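Local structure of periplasmic beta-glucosidase (Pseudomonas aeruginosa, 6R5T) at residues A95-W98 with V102-R105; M195-M200 with N234-T239; M200-L205 with E672-R677; V641-S646 with V718-A723; L693-L698 with H707-G712. The protein probably hydrolyses terminal, non-reducing beta-D-glucosyl residues of beta-glucosides in the periplasm, releasing beta-D-glucose. The protein carries 1 engineered substitution. All coordinates share one frame; numbering follows the deposited sequence.

Contact 1: A95-W98 with V102-R105; sequences AASW and VVAR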
# COMPACT_ATOMS: atom_id res chain seq x y z
N ALA A 95 -23.81 -0.93 6.55
CA ALA A 95 -23.06 0.02 7.37
C ALA A 95 -23.50 1.44 7.02
O ALA A 95 -23.51 2.28 7.91
CB ALA A 95 -21.57 -0.16 7.16
N ALA A 96 -23.82 1.70 5.76
CA ALA A 96 -24.17 3.05 5.31
C ALA A 96 -25.49 3.49 5.92
O ALA A 96 -25.82 4.70 5.80
CB ALA A 96 -24.22 3.12 3.79
N SER A 97 -26.24 2.58 6.53
CA SER A 97 -27.43 2.98 7.31
C SER A 97 -27.05 3.80 8.56
O SER A 97 -27.93 4.47 9.10
CB SER A 97 -28.27 1.79 7.70
OG SER A 97 -27.67 1.07 8.80
N TRP A 98 -25.85 3.59 9.10
CA TRP A 98 -25.43 4.25 10.37
C TRP A 98 -26.49 4.02 11.46
O TRP A 98 -26.71 4.91 12.31
CB TRP A 98 -25.16 5.74 10.17
CG TRP A 98 -23.90 6.02 9.41
CD1 TRP A 98 -23.71 5.90 8.07
CD2 TRP A 98 -22.67 6.45 9.95
NE1 TRP A 98 -22.42 6.25 7.73
CE2 TRP A 98 -21.77 6.64 8.87
CE3 TRP A 98 -22.23 6.75 11.25
CZ2 TRP A 98 -20.47 7.07 9.06
CZ3 TRP A 98 -20.97 7.23 11.41
CH2 TRP A 98 -20.08 7.36 10.34
N VAL A 102 -31.05 -1.07 12.41
CA VAL A 102 -31.29 -1.62 11.05
C VAL A 102 -30.37 -2.83 10.87
O VAL A 102 -30.79 -3.88 10.31
CB VAL A 102 -30.98 -0.51 10.03
CG1 VAL A 102 -30.95 -1.04 8.62
CG2 VAL A 102 -32.00 0.59 10.18
N VAL A 103 -29.11 -2.66 11.25
CA VAL A 103 -28.15 -3.77 11.11
C VAL A 103 -28.63 -4.95 11.95
O VAL A 103 -28.62 -6.09 11.40
CB VAL A 103 -26.72 -3.32 11.46
CG1 VAL A 103 -25.77 -4.49 11.38
CG2 VAL A 103 -26.31 -2.19 10.53
N ALA A 104 -29.06 -4.71 13.18
CA ALA A 104 -29.56 -5.80 14.05
C ALA A 104 -30.73 -6.51 13.37
O ALA A 104 -30.84 -7.74 13.42
CB ALA A 104 -29.98 -5.29 15.41
N ARG A 105 -31.63 -5.75 12.75
CA ARG A 105 -32.81 -6.38 12.13
C ARG A 105 -32.37 -7.34 11.03
O ARG A 105 -32.93 -8.42 10.89
CB ARG A 105 -33.73 -5.28 11.63
CG ARG A 105 -35.02 -5.81 11.04
CD ARG A 105 -35.90 -4.64 10.69
NE ARG A 105 -37.20 -5.06 10.22
CZ ARG A 105 -38.04 -4.28 9.56
NH1 ARG A 105 -37.70 -3.02 9.29
NH2 ARG A 105 -39.21 -4.77 9.20
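Ser97 sits at the third position of a type I beta turn running from Ala95 to Trp98, and its CA comes within 7.1 Å of the CA of Val102, in the first turn of helix 100-116. The turn is closed by Trp98 N, which donates to Ala95 O at 2.9 Å. Trp98 then leaves helical geometry with a positive phi, which ends the helical run. The side chain of Ser97 points at the helix. Its hydroxyl touches both valines, with OG 3.9 Å from Val102 CB and likewise 3.9 Å from Val103 CG2. Ser97 CB takes part as well, 4.0 Å from Val102 CG1. The crossing contacts are van der Waals only, since the valines present only methyl and methine groups; OG bonds instead to Leu94 O in the preceding turn. A chi1 of 77° folds OG back over its own backbone, which lets it reach that carbonyl. The bend joins helix 91-95 to helix 100-116 within the TIM-barrel domain of this glycoside hydrolase family 3 enzyme. Both helices belong to the crossover from barrel strand 75-78 to its parallel neighbour 121-122. Val103 also packs on Leu152 and Met156 of helix 146-161, while Val102 packs on Val358 of helix 352-362. Trp98 turns its indole the other way, edge-to-face with Phe676, and its NE1 bonds to Lys562 O.

Contact 2: M195-M200 with N234-T239; sequences MSLPRM and NRWLLT
Met200 reaches from helix 197-204 to Trp236, near the start of helix 235-245. Its CB stays close to its own helix, 3.5 Å from Leu197 O. CG stands anti to the backbone N (chi1 -161°), which sends the chain out across the gap between the helices. CG itself makes no close contact with the second helix and serves to carry the sulfur there. SD arrives at the edge of the indole, 3.8 Å from Trp236 CH2 and 4.0 Å from Trp236 CZ3. The direction from the centroid of the Trp236 six-membered ring to SD is 74° off the ring normal, a Met-aromatic contact made near the ring plane. Beyond SD the chain bends, and CE folds back to pack 3.8 Å from Leu197 CD2. The same Leu197 methyl comes obliquely to Trp236 CH2 at 4.3 Å, so methionine and leucine share one corner of the tryptophan. Both helices start with a side-chain N-cap: Ser196 OG accepts from Arg199 N at 3.1 Å, and Asn234 OD1 from Leu237 N at 2.9 Å. The two helices follow neighbouring barrel strands, 172-178 and 218-221, on the outside of the TIM barrel. Arg199 turns elsewhere, to a salt bridge with Glu185 of the second subunit. A sulfur at the ring edge probably suits the slightly positive ring hydrogens, while the leucine contact is apolar and mainly dispersive.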
# COMPACT_ATOMS: atom_id res chain seq x y z
N MET A 195 2.21 -5.02 9.48
CA MET A 195 1.86 -3.76 10.12
C MET A 195 2.45 -3.72 11.53
O MET A 195 2.78 -4.74 12.10
CB MET A 195 0.35 -3.49 10.15
CG MET A 195 -0.43 -4.34 11.06
SD MET A 195 -2.21 -3.91 11.22
CE MET A 195 -2.75 -4.21 9.53
N SER A 196 2.59 -2.51 12.04
CA SER A 196 3.11 -2.30 13.40
C SER A 196 2.12 -2.82 14.44
O SER A 196 0.88 -2.85 14.21
CB SER A 196 3.41 -0.82 13.63
OG SER A 196 2.20 -0.07 13.86
N LEU A 197 2.63 -3.10 15.62
CA LEU A 197 1.73 -3.52 16.69
C LEU A 197 0.84 -2.38 17.13
O LEU A 197 -0.35 -2.61 17.41
CB LEU A 197 2.52 -4.17 17.82
CG LEU A 197 3.17 -5.50 17.43
CD1 LEU A 197 4.11 -5.99 18.53
CD2 LEU A 197 2.10 -6.57 17.13
N PRO A 198 1.30 -1.11 17.28
CA PRO A 198 0.36 -0.07 17.66
C PRO A 198 -0.81 0.06 16.67
O PRO A 198 -1.94 0.28 17.09
CB PRO A 198 1.24 1.18 17.76
CG PRO A 198 2.57 0.63 18.11
CD PRO A 198 2.70 -0.63 17.27
N ARG A 199 -0.54 -0.04 15.37
CA ARG A 199 -1.63 0.07 14.35
C ARG A 199 -2.58 -1.13 14.51
O ARG A 199 -3.83 -1.00 14.43
CB ARG A 199 -1.08 0.17 12.94
CG ARG A 199 -2.13 0.09 11.86
CD ARG A 199 -1.60 0.27 10.45
NE ARG A 199 -1.31 1.66 10.16
CZ ARG A 199 -1.05 2.13 8.93
NH1 ARG A 199 -0.96 1.32 7.90
NH2 ARG A 199 -0.86 3.41 8.74
N MET A 200 -2.00 -2.30 14.68
CA MET A 200 -2.79 -3.54 14.83
C MET A 200 -3.74 -3.38 16.03
O MET A 200 -4.97 -3.61 15.92
CB MET A 200 -1.83 -4.72 15.00
CG MET A 200 -2.43 -6.01 14.73
SD MET A 200 -1.23 -7.33 15.12
CE MET A 200 0.09 -7.10 13.97
N ASN A 234 -0.29 -19.15 14.11
CA ASN A 234 0.17 -17.98 14.89
C ASN A 234 -0.26 -18.13 16.34
O ASN A 234 -1.39 -17.75 16.70
CB ASN A 234 -0.36 -16.71 14.23
CG ASN A 234 0.41 -15.50 14.70
OD1 ASN A 234 0.62 -15.35 15.91
ND2 ASN A 234 0.74 -14.62 13.76
N ARG A 235 0.61 -18.74 17.16
CA ARG A 235 0.25 -19.00 18.57
C ARG A 235 0.09 -17.68 19.35
O ARG A 235 -0.77 -17.60 20.23
CB ARG A 235 1.30 -19.90 19.21
CG ARG A 235 0.89 -20.41 20.58
CD ARG A 235 1.90 -21.43 21.10
NE ARG A 235 1.71 -21.49 22.54
CZ ARG A 235 0.84 -22.23 23.18
NH1 ARG A 235 0.09 -23.11 22.52
NH2 ARG A 235 0.76 -22.12 24.50
N TRP A 236 0.83 -16.65 18.97
CA TRP A 236 0.68 -15.34 19.61
C TRP A 236 -0.76 -14.88 19.40
O TRP A 236 -1.47 -14.45 20.33
CB TRP A 236 1.74 -14.37 19.07
CG TRP A 236 1.41 -13.00 19.52
CD1 TRP A 236 1.61 -12.50 20.78
CD2 TRP A 236 0.65 -12.01 18.79
NE1 TRP A 236 1.07 -11.25 20.87
CE2 TRP A 236 0.48 -10.93 19.67
CE3 TRP A 236 0.15 -11.93 17.48
CZ2 TRP A 236 -0.19 -9.78 19.26
CZ3 TRP A 236 -0.51 -10.78 17.09
CH2 TRP A 236 -0.70 -9.74 17.98
N LEU A 237 -1.23 -14.95 18.16
CA LEU A 237 -2.59 -14.46 17.86
C LEU A 237 -3.66 -15.32 18.52
O LEU A 237 -4.62 -14.75 19.10
CB LEU A 237 -2.75 -14.41 16.34
CG LEU A 237 -4.08 -13.89 15.84
CD1 LEU A 237 -4.12 -12.38 15.86
CD2 LEU A 237 -4.37 -14.41 14.45
N LEU A 238 -3.57 -16.64 18.38
CA LEU A 238 -4.75 -17.49 18.66
C LEU A 238 -4.75 -17.89 20.13
O LEU A 238 -5.81 -18.28 20.62
CB LEU A 238 -4.70 -18.72 17.77
CG LEU A 238 -4.78 -18.47 16.29
CD1 LEU A 238 -4.77 -19.80 15.59
CD2 LEU A 238 -6.01 -17.66 15.94
N THR A 239 -3.60 -17.91 20.76
CA THR A 239 -3.46 -18.34 22.17
C THR A 239 -3.14 -17.17 23.09
O THR A 239 -3.98 -16.87 23.94
CB THR A 239 -2.44 -19.47 22.33
OG1 THR A 239 -2.87 -20.61 21.57
CG2 THR A 239 -2.35 -19.87 23.78

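Contact 3: M200-L205 with E672-R677; sequences MFQDYL and ELRGFR
Gln202 and Asp203 of helix 197-204 meet Glu672 and Arg674 of strand 672-681 largely through two waters. Going along the helix, Met200 O accepts from both Tyr204 N and Leu205 N, a pi-type widening of the turn. Leu205 CD1 lies over the centre of the Phe201 ring. Gln202 CG lies opposite the backbone N, and a bend at chi2 (71°) turns the amide to the strand. NE2 donates to water 1 at 2.6 Å, and Arg674 NH2 donates to the same water at 2.7 Å, within the guanidinium plane. Glu672 OE2 is 2.4 Å from water 1, a distance too short to trust in detail. Gln202 OE1 accepts from Tyr701 N, which fixes the amide from its other end. Next, Asp203 OD1 is joined through water 2, 2.6 Å away, to Glu672 OE2, itself 2.9 Å from that water. Glu672 has its main ion partner in Arg668. Arg674 is steadied by NH1 donating to Leu673 O at 3.0 Å. With Gly675 it forms a classic beta bulge opposite Leu657. The contact joins the TIM-barrel domain to the fibronectin type III-like domain. Asp203 OD1 and Glu672 OE2 are only 4.3 Å apart, so the two carboxylates probably raise each other's pKa, an effect that water 2 and the nearby arginines would soften.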
# COMPACT_ATOMS: atom_id res chain seq x y z
N MET A 200 -2.00 -2.30 14.68
CA MET A 200 -2.79 -3.54 14.83
C MET A 200 -3.74 -3.38 16.03
O MET A 200 -4.97 -3.61 15.92
CB MET A 200 -1.83 -4.72 15.00
CG MET A 200 -2.43 -6.01 14.73
SD MET A 200 -1.23 -7.33 15.12
CE MET A 200 0.09 -7.10 13.97
N PHE A 201 -3.21 -2.98 17.18
CA PHE A 201 -4.01 -2.91 18.42
C PHE A 201 -5.03 -1.77 18.38
O PHE A 201 -6.16 -1.95 18.86
CB PHE A 201 -3.09 -2.83 19.63
CG PHE A 201 -2.63 -4.20 20.08
CD1 PHE A 201 -1.65 -4.87 19.41
CD2 PHE A 201 -3.39 -4.91 20.99
CE1 PHE A 201 -1.27 -6.15 19.79
CE2 PHE A 201 -3.07 -6.22 21.32
CZ PHE A 201 -1.98 -6.82 20.75
N GLN A 202 -4.64 -0.61 17.88
CA GLN A 202 -5.53 0.57 17.90
C GLN A 202 -6.62 0.44 16.85
O GLN A 202 -7.78 0.79 17.13
CB GLN A 202 -4.72 1.84 17.65
CG GLN A 202 -5.53 3.09 17.88
CD GLN A 202 -5.83 3.34 19.35
OE1 GLN A 202 -5.17 2.84 20.24
NE2 GLN A 202 -6.76 4.23 19.60
N ASP A 203 -6.27 -0.03 15.64
CA ASP A 203 -7.18 0.15 14.49
C ASP A 203 -7.76 -1.18 13.98
O ASP A 203 -8.91 -1.16 13.51
CB ASP A 203 -6.45 0.81 13.34
CG ASP A 203 -5.98 2.23 13.65
OD1 ASP A 203 -6.62 2.90 14.50
OD2 ASP A 203 -5.02 2.64 13.01
N TYR A 204 -7.03 -2.28 13.99
CA TYR A 204 -7.46 -3.48 13.22
C TYR A 204 -8.02 -4.55 14.13
O TYR A 204 -8.96 -5.22 13.70
CB TYR A 204 -6.29 -4.02 12.40
CG TYR A 204 -6.09 -3.32 11.09
CD1 TYR A 204 -5.38 -2.13 10.99
CD2 TYR A 204 -6.69 -3.80 9.94
CE1 TYR A 204 -5.22 -1.50 9.77
CE2 TYR A 204 -6.54 -3.19 8.72
CZ TYR A 204 -5.83 -2.00 8.63
OH TYR A 204 -5.72 -1.38 7.42
N LEU A 205 -7.52 -4.71 15.35
CA LEU A 205 -7.99 -5.80 16.24
C LEU A 205 -9.30 -5.48 16.97
O LEU A 205 -10.02 -6.42 17.29
CB LEU A 205 -6.90 -6.16 17.24
CG LEU A 205 -5.71 -6.89 16.66
CD1 LEU A 205 -4.59 -6.99 17.71
CD2 LEU A 205 -6.10 -8.27 16.16
N GLU A 672 -10.84 10.96 14.59
CA GLU A 672 -11.23 9.57 14.83
C GLU A 672 -12.71 9.57 15.23
O GLU A 672 -13.06 10.32 16.15
CB GLU A 672 -10.40 8.92 15.93
CG GLU A 672 -8.94 8.74 15.58
CD GLU A 672 -8.17 7.86 16.57
OE1 GLU A 672 -7.93 8.38 17.69
OE2 GLU A 672 -7.80 6.68 16.25
N LEU A 673 -13.56 8.82 14.56
CA LEU A 673 -14.99 8.76 14.95
C LEU A 673 -15.11 8.27 16.41
O LEU A 673 -14.52 7.22 16.73
CB LEU A 673 -15.75 7.84 14.03
CG LEU A 673 -17.26 7.82 14.21
CD1 LEU A 673 -17.89 9.11 13.72
CD2 LEU A 673 -17.82 6.66 13.44
N ARG A 674 -15.91 8.97 17.20
CA ARG A 674 -16.15 8.57 18.59
C ARG A 674 -17.63 8.67 18.94
O ARG A 674 -17.97 8.38 20.07
CB ARG A 674 -15.30 9.36 19.59
CG ARG A 674 -13.84 8.98 19.60
CD ARG A 674 -13.67 7.57 20.07
NE ARG A 674 -12.29 7.19 20.20
CZ ARG A 674 -11.60 6.51 19.32
NH1 ARG A 674 -12.15 6.18 18.16
NH2 ARG A 674 -10.37 6.12 19.64
N GLY A 675 -18.52 8.97 18.01
CA GLY A 675 -19.94 8.86 18.28
C GLY A 675 -20.73 9.26 17.07
O GLY A 675 -20.17 9.89 16.15
N PHE A 676 -21.99 8.87 17.05
CA PHE A 676 -22.87 9.32 15.97
C PHE A 676 -24.32 9.16 16.40
O PHE A 676 -24.60 8.42 17.37
CB PHE A 676 -22.61 8.55 14.67
CG PHE A 676 -22.81 7.07 14.75
CD1 PHE A 676 -24.05 6.51 14.52
CD2 PHE A 676 -21.73 6.25 15.07
CE1 PHE A 676 -24.19 5.13 14.55
CE2 PHE A 676 -21.89 4.88 15.16
CZ PHE A 676 -23.13 4.34 14.89
N ARG A 677 -25.17 9.91 15.73
CA ARG A 677 -26.63 9.85 16.01
C ARG A 677 -27.33 9.96 14.67
O ARG A 677 -27.19 11.01 14.01
CB ARG A 677 -27.11 10.96 16.95
CG ARG A 677 -28.30 10.59 17.83
CD ARG A 677 -27.89 9.68 19.01
NE ARG A 677 -27.26 10.32 20.18
CZ ARG A 677 -26.07 10.04 20.70
NH1 ARG A 677 -25.26 9.10 20.20
NH2 ARG A 677 -25.68 10.71 21.77
O HOH W 1 -8.49 5.11 17.93
O HOH W 2 -5.70 5.30 14.85

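Contact 4: V641-S646 with V718-A723; sequences VTLSNS and VGLDSA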
# COMPACT_ATOMS: atom_id res chain seq x y z
N VAL A 641 -25.20 19.63 20.49
CA VAL A 641 -25.51 20.36 19.26
C VAL A 641 -27.00 20.15 18.96
O VAL A 641 -27.52 19.07 19.29
CB VAL A 641 -24.59 19.88 18.14
CG1 VAL A 641 -24.92 18.45 17.69
CG2 VAL A 641 -24.53 20.85 17.02
N THR A 642 -27.63 21.15 18.37
CA THR A 642 -29.02 21.01 17.90
C THR A 642 -28.99 20.80 16.40
O THR A 642 -28.46 21.67 15.67
CB THR A 642 -29.90 22.19 18.32
OG1 THR A 642 -29.83 22.17 19.75
CG2 THR A 642 -31.34 22.04 17.88
N LEU A 643 -29.66 19.74 15.96
CA LEU A 643 -29.88 19.46 14.52
C LEU A 643 -31.26 19.95 14.12
O LEU A 643 -32.23 19.59 14.84
CB LEU A 643 -29.76 17.96 14.30
CG LEU A 643 -30.06 17.48 12.88
CD1 LEU A 643 -28.98 17.90 11.90
CD2 LEU A 643 -30.28 15.97 12.86
N SER A 644 -31.37 20.62 13.00
CA SER A 644 -32.67 21.10 12.44
C SER A 644 -32.82 20.66 10.99
O SER A 644 -31.83 20.65 10.24
CB SER A 644 -32.77 22.61 12.54
OG SER A 644 -32.49 23.03 13.85
N ASN A 645 -34.03 20.32 10.60
CA ASN A 645 -34.37 20.11 9.19
C ASN A 645 -34.82 21.47 8.67
O ASN A 645 -35.90 21.96 9.07
CB ASN A 645 -35.45 19.04 9.06
CG ASN A 645 -35.83 18.70 7.64
OD1 ASN A 645 -35.60 19.50 6.73
ND2 ASN A 645 -36.45 17.55 7.44
N SER A 646 -33.97 22.08 7.86
CA SER A 646 -34.22 23.45 7.37
C SER A 646 -34.75 23.44 5.93
O SER A 646 -34.77 24.53 5.29
CB SER A 646 -32.96 24.28 7.54
OG SER A 646 -31.87 23.66 6.90
N VAL A 718 -17.83 18.11 15.35
CA VAL A 718 -19.16 17.61 14.97
C VAL A 718 -19.51 18.10 13.59
O VAL A 718 -19.15 19.24 13.24
CB VAL A 718 -20.21 17.98 16.04
CG1 VAL A 718 -21.57 17.55 15.58
CG2 VAL A 718 -19.86 17.30 17.36
N GLY A 719 -20.16 17.26 12.83
CA GLY A 719 -20.70 17.65 11.52
C GLY A 719 -21.45 16.50 10.88
O GLY A 719 -21.62 15.43 11.48
N LEU A 720 -21.94 16.76 9.68
CA LEU A 720 -22.73 15.76 8.91
C LEU A 720 -21.87 14.96 7.92
O LEU A 720 -22.41 14.09 7.22
CB LEU A 720 -23.86 16.50 8.20
CG LEU A 720 -24.77 17.29 9.12
CD1 LEU A 720 -25.91 17.89 8.32
CD2 LEU A 720 -25.35 16.44 10.26
N ASP A 721 -20.55 15.19 7.92
CA ASP A 721 -19.58 14.26 7.31
C ASP A 721 -18.21 14.60 7.92
O ASP A 721 -18.06 15.58 8.63
CB ASP A 721 -19.63 14.24 5.78
CG ASP A 721 -19.29 15.51 5.09
OD1 ASP A 721 -18.24 16.06 5.42
OD2 ASP A 721 -20.06 15.95 4.23
N SER A 722 -17.20 13.81 7.61
CA SER A 722 -15.85 13.98 8.17
C SER A 722 -15.14 15.22 7.62
O SER A 722 -14.14 15.63 8.25
CB SER A 722 -15.06 12.73 7.98
OG SER A 722 -14.74 12.50 6.62
N ALA A 723 -15.58 15.77 6.50
CA ALA A 723 -14.97 16.96 5.88
C ALA A 723 -15.64 18.28 6.29
O ALA A 723 -15.03 19.33 6.02
CB ALA A 723 -15.02 16.83 4.40
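Val641 and Leu643 on strand 636-645 meet Val718 on strand 712-719 and Leu720, just after Gly719. The apolar contacts carry the whole interface. Val641 CG1 touches Val718 CG1 at 4.1 Å, and the two valines lie side by side, pointing opposite ways, rather than end to end. In Val718, with CG1 opposite the backbone N (chi1 176°), this methyl is the one presented to Val641. Leu643 CD1 meets Leu720 CD2 at 4.2 Å, methyl to methyl. The CA atoms of Leu643 and Leu720 are 9.8 Å apart, against 8.1 Å for the valine pair, so the longer leucine side chains bridge the wider gap. Leu624 of strand 619-626 and Val655 of strand 651-660 also pack on Val718. The hydrogen bonds, by contrast, run within each side. Val641 pairs by backbone with Ile689, and Thr642 with Ser622, which holds strand 636-645 as the middle strand of its sheet. After strand 712-719 the chain makes an Asx turn: Asp721 OD1 accepts from Ala723 N at 2.9 Å through its anti lone pair. Asp721 OD2 bonds to Gln724 NE2. The two sheets face each other as the beta sandwich of the fibronectin type III-like domain. With methyl groups alone meeting across the gap, the two sheets are held here by hydrophobic burial and dispersion, without directional bonds.

Contact 5: L693-L698 with H707-G712; sequences LGEADL and HTAEPG
Glu695 lays its CG methylene against the methyl of Ala709, 3.8 Å from CG to CB, with OE2 4.1 Å from the same CB. An extended chain, CG opposite the backbone N (chi1 -168°), lays CG and then OE2 along the alanine methyl. The carboxylate forms a salt bridge with Arg633, whose NH1 also donates to Ala709 O. One arginine thus holds both sides of the contact. Leu698 CB meets Ala709 CB at 4.1 Å; the side chain also packs on Leu659 of strand 651-660 and on Phe730 and Leu732 of strand 725-732. A water links the backbones: water 3 lies 2.9 Å from Leu698 O and accepts from Glu710 N at 3.0 Å. The first segment is folded tightly on itself. Asp697 OD2 accepts from Gly694 N at 3.0 Å, a nearly straight bond of 166°, while Asp697 N bonds back to Gly694 O. Leu698 N likewise bonds to Glu695 O. The side chain of Ala709 is about 8 Å from the bound magnesium ion. The arrangement belongs to the link between the sheets of the fibronectin type III-like sandwich, where the chain leaves strand 686-694, makes the small hairpin 700-701/707-708 and enters strand 712-719.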
# COMPACT_ATOMS: atom_id res chain seq x y z
N LEU A 693 -18.63 11.79 26.25
CA LEU A 693 -17.22 11.41 26.08
C LEU A 693 -16.59 11.19 27.45
O LEU A 693 -16.80 12.03 28.35
CB LEU A 693 -16.49 12.54 25.36
CG LEU A 693 -16.88 12.74 23.89
CD1 LEU A 693 -16.31 14.06 23.37
CD2 LEU A 693 -16.40 11.54 23.08
N GLY A 694 -15.86 10.10 27.59
CA GLY A 694 -15.03 9.87 28.78
C GLY A 694 -13.62 9.50 28.39
O GLY A 694 -13.26 9.49 27.17
N GLU A 695 -12.80 9.22 29.40
CA GLU A 695 -11.39 8.85 29.19
C GLU A 695 -11.28 7.68 28.21
O GLU A 695 -10.30 7.64 27.47
CB GLU A 695 -10.79 8.55 30.55
CG GLU A 695 -9.29 8.44 30.53
CD GLU A 695 -8.73 8.00 31.87
OE1 GLU A 695 -9.52 7.90 32.83
OE2 GLU A 695 -7.52 7.75 31.93
N ALA A 696 -12.21 6.73 28.20
CA ALA A 696 -12.13 5.53 27.34
C ALA A 696 -12.08 5.95 25.86
O ALA A 696 -11.40 5.28 25.05
CB ALA A 696 -13.32 4.64 27.60
N ASP A 697 -12.73 7.05 25.53
CA ASP A 697 -12.74 7.60 24.14
C ASP A 697 -11.38 8.21 23.80
O ASP A 697 -11.11 8.50 22.62
CB ASP A 697 -13.82 8.66 24.03
CG ASP A 697 -15.17 8.01 24.20
OD1 ASP A 697 -15.45 7.05 23.42
OD2 ASP A 697 -15.87 8.41 25.13
N LEU A 698 -10.55 8.48 24.78
CA LEU A 698 -9.33 9.30 24.58
C LEU A 698 -8.06 8.46 24.58
O LEU A 698 -6.99 8.97 24.27
CB LEU A 698 -9.25 10.34 25.70
CG LEU A 698 -10.53 11.12 26.03
CD1 LEU A 698 -10.28 12.07 27.19
CD2 LEU A 698 -11.08 11.85 24.82
N HIS A 707 -1.82 1.25 27.01
CA HIS A 707 -3.12 1.85 26.64
C HIS A 707 -3.41 3.07 27.52
O HIS A 707 -3.93 2.85 28.63
CB HIS A 707 -4.22 0.83 26.74
CG HIS A 707 -5.42 1.16 25.94
ND1 HIS A 707 -6.69 1.04 26.47
CD2 HIS A 707 -5.58 1.66 24.69
CE1 HIS A 707 -7.59 1.36 25.55
NE2 HIS A 707 -6.92 1.74 24.45
N THR A 708 -3.07 4.26 27.02
CA THR A 708 -2.84 5.50 27.80
C THR A 708 -3.78 6.60 27.29
O THR A 708 -4.00 6.67 26.08
CB THR A 708 -1.35 5.87 27.75
OG1 THR A 708 -1.11 7.12 28.40
CG2 THR A 708 -0.76 5.99 26.36
N ALA A 709 -4.33 7.43 28.18
CA ALA A 709 -4.87 8.75 27.79
C ALA A 709 -3.98 9.79 28.45
O ALA A 709 -3.86 9.76 29.69
CB ALA A 709 -6.31 8.91 28.18
N GLU A 710 -3.34 10.65 27.67
CA GLU A 710 -2.38 11.63 28.20
C GLU A 710 -3.09 12.94 28.48
O GLU A 710 -3.92 13.41 27.70
CB GLU A 710 -1.23 11.82 27.22
CG GLU A 710 -0.52 10.51 26.94
CD GLU A 710 0.49 10.57 25.82
OE1 GLU A 710 0.26 11.31 24.86
OE2 GLU A 710 1.51 9.87 25.94
N PRO A 711 -2.75 13.61 29.61
CA PRO A 711 -3.33 14.91 29.87
C PRO A 711 -2.96 15.88 28.75
O PRO A 711 -1.91 15.75 28.11
CB PRO A 711 -2.70 15.35 31.21
CG PRO A 711 -1.40 14.53 31.30
CD PRO A 711 -1.66 13.25 30.55
N GLY A 712 -3.82 16.86 28.53
CA GLY A 712 -3.67 17.85 27.46
C GLY A 712 -4.94 18.07 26.68
O GLY A 712 -6.04 17.61 27.07
O HOH W 3 -4.66 10.49 25.03

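How the contacts relate
From the N terminus, contact 1 comes first and closes a loop of three residues within the TIM-barrel domain. Contact 2 follows in series and closes a loop of 33 residues between two outer helices of the same barrel. Contact 3 starts on helix 197-204, shares Met200 with contact 2 and crosses it, since its second segment lies far on in the fibronectin type III-like domain. Contact 3 also touches contact 1, through Trp98 on Phe676 and Leu673. Contact 4 crosses contact 3 along the chain and ties the two sheets of the sandwich. Contact 5 is nested in the loop that contact 4 closes. It meets contact 3 through Arg674 and Asp697.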